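Chitinase (Paenibacillus sp. FPU-7, PDB 5GZT) probably hydrolyses the beta-1,4 linkages of chitin and chitodextrins at random internal positions, as a chitinase carrying two glycoside hydrolase family 18 regions. Local coordinates at residues W581-A587 with D601-Y607. Sequence-based numbering, arbitrary orientation.
Sequences WDDTAKA and DTASAAY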
# COMPACT_ATOMS: atom_id res chain seq x y z
N TRP B 581 -1.54 15.05 -22.46
CA TRP B 581 -0.57 14.67 -21.49
C TRP B 581 0.36 15.86 -21.30
O TRP B 581 0.78 16.51 -22.25
CB TRP B 581 0.24 13.55 -22.12
CG TRP B 581 1.42 13.04 -21.30
CD1 TRP B 581 2.75 13.19 -21.60
CD2 TRP B 581 1.37 12.29 -20.09
NE1 TRP B 581 3.48 12.59 -20.65
CE2 TRP B 581 2.69 12.02 -19.73
CE3 TRP B 581 0.33 11.88 -19.24
CZ2 TRP B 581 3.05 11.23 -18.60
CZ3 TRP B 581 0.67 11.05 -18.10
CH2 TRP B 581 2.04 10.82 -17.78
N ASP B 582 0.73 16.10 -20.06
CA ASP B 582 1.75 17.10 -19.74
C ASP B 582 3.03 16.33 -19.48
O ASP B 582 3.18 15.63 -18.50
CB ASP B 582 1.34 17.89 -18.51
CG ASP B 582 2.37 19.03 -18.15
OD1 ASP B 582 3.59 18.88 -18.37
OD2 ASP B 582 1.99 19.99 -17.48
N ASP B 583 3.94 16.44 -20.41
CA ASP B 583 5.15 15.65 -20.34
C ASP B 583 6.24 16.20 -19.41
O ASP B 583 7.24 15.55 -19.29
CB ASP B 583 5.82 15.47 -21.70
CG ASP B 583 6.67 14.16 -21.73
OD1 ASP B 583 6.36 13.04 -21.14
OD2 ASP B 583 7.65 14.29 -22.40
N THR B 584 6.02 17.31 -18.77
CA THR B 584 6.93 17.77 -17.69
C THR B 584 6.30 17.36 -16.35
O THR B 584 6.97 16.67 -15.50
CB THR B 584 7.04 19.26 -17.77
OG1 THR B 584 7.52 19.62 -19.06
CG2 THR B 584 7.96 19.81 -16.70
N ALA B 585 5.00 17.64 -16.14
CA ALA B 585 4.37 17.20 -14.90
C ALA B 585 4.19 15.71 -14.81
O ALA B 585 4.10 15.17 -13.71
CB ALA B 585 3.01 17.84 -14.75
N LYS B 586 4.11 15.03 -15.96
CA LYS B 586 3.79 13.57 -16.05
C LYS B 586 2.34 13.29 -15.57
O LYS B 586 2.13 12.42 -14.78
CB LYS B 586 4.77 12.67 -15.37
CG LYS B 586 6.22 12.97 -15.78
CD LYS B 586 6.53 12.81 -17.28
CE LYS B 586 8.04 12.99 -17.47
NZ LYS B 586 8.27 12.91 -18.90
N ALA B 587 1.38 14.03 -16.12
CA ALA B 587 0.00 13.95 -15.73
C ALA B 587 -0.93 14.10 -16.94
O ALA B 587 -0.73 14.97 -17.80
CB ALA B 587 -0.36 15.05 -14.76
N ASP B 601 -4.05 8.39 -14.19
CA ASP B 601 -4.33 7.25 -15.11
C ASP B 601 -3.15 6.28 -15.01
O ASP B 601 -2.35 6.34 -14.05
CB ASP B 601 -4.61 7.77 -16.53
CG ASP B 601 -3.37 8.19 -17.31
OD1 ASP B 601 -2.26 8.28 -16.69
OD2 ASP B 601 -3.53 8.54 -18.56
N THR B 602 -3.05 5.39 -16.01
CA THR B 602 -2.13 4.37 -15.99
C THR B 602 -0.73 4.93 -16.11
O THR B 602 0.24 4.35 -15.53
CB THR B 602 -2.43 3.37 -17.09
OG1 THR B 602 -2.59 4.03 -18.31
CG2 THR B 602 -3.69 2.61 -16.80
N ALA B 603 -0.59 5.93 -16.95
CA ALA B 603 0.73 6.54 -17.15
C ALA B 603 1.25 7.35 -15.92
O ALA B 603 2.42 7.21 -15.54
CB ALA B 603 0.73 7.42 -18.41
N SER B 604 0.39 8.18 -15.33
CA SER B 604 0.76 8.98 -14.17
C SER B 604 1.04 8.03 -12.99
O SER B 604 2.02 8.29 -12.25
CB SER B 604 -0.25 10.09 -13.81
OG SER B 604 -1.43 9.58 -13.27
N ALA B 605 0.26 6.95 -12.83
CA ALA B 605 0.55 5.97 -11.85
C ALA B 605 1.95 5.36 -12.06
O ALA B 605 2.68 5.20 -11.06
CB ALA B 605 -0.48 4.90 -11.70
N ALA B 606 2.36 5.13 -13.29
CA ALA B 606 3.70 4.55 -13.53
C ALA B 606 4.81 5.56 -13.22
O ALA B 606 5.73 5.20 -12.58
CB ALA B 606 3.87 4.02 -14.92
N TYR B 607 4.64 6.82 -13.59
CA TYR B 607 5.62 7.84 -13.24
C TYR B 607 5.75 8.08 -11.74
O TYR B 607 6.87 8.25 -11.24
CB TYR B 607 5.37 9.15 -13.99
CG TYR B 607 5.94 9.09 -15.38
CD1 TYR B 607 7.33 9.22 -15.58
CD2 TYR B 607 5.15 8.73 -16.48
CE1 TYR B 607 7.86 9.14 -16.83
CE2 TYR B 607 5.70 8.60 -17.73
CZ TYR B 607 7.03 8.85 -17.94
OH TYR B 607 7.56 8.73 -19.20
O HOH W 1 9.60 10.42 -19.98
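One face of the Tyr607 ring carries the aliphatic chain of Lys586, whose CD makes a CH-pi contact 3.9 Å from the ring centroid and 10° off the normal. A bend at chi2 (-61°) lays the lysine along the ring, Lys586 CG near Tyr607 CG and Lys586 CE near Tyr607 CE1, and a water accepts from Lys586 NZ and donates to Tyr607 OH. The Trp581 ring meets the tyrosine obliquely, planes at 44°, with Trp581 CZ2 3.8 Å from Tyr607 CE2. Ala587 N sits over one face of the indole, toward the rim. At its far end, Trp581 CZ3 lies 3.6 Å from Ala603 CB, and Ser604 N is at the edge. Trp581 NE1 donates to Asp583 OD1 at 3.0 Å, the acceptor lying in the ring plane. Lys586 NZ forms a salt bridge with that same OD1 and bonds to Asp583 O, tying tryptophan and lysine together.

Asp582 OD1 shapes this turn, accepting from Thr584 N and Ala585 N, and Lys586 and Ala587 face Asp582 in a G1 beta bulge. Asp601 OD1 accepts from Ser604 N while Ser604 OG accepts from Asp601 N, a capping box that starts helix 602-614; Ser604 OG also bonds to Glu600. The contact packs the hairpin turn between strands 578-582 and 587-591, at one margin of an antiparallel sheet, against that helix's first turns. In sequence both lie between strands 527-532 and 619-623 of the family 18 TIM barrel, the sheet consistent with such chitinases' small insertion domain. Helix 633-642 touches Thr602, while Leu744 O bonds Tyr607 OH.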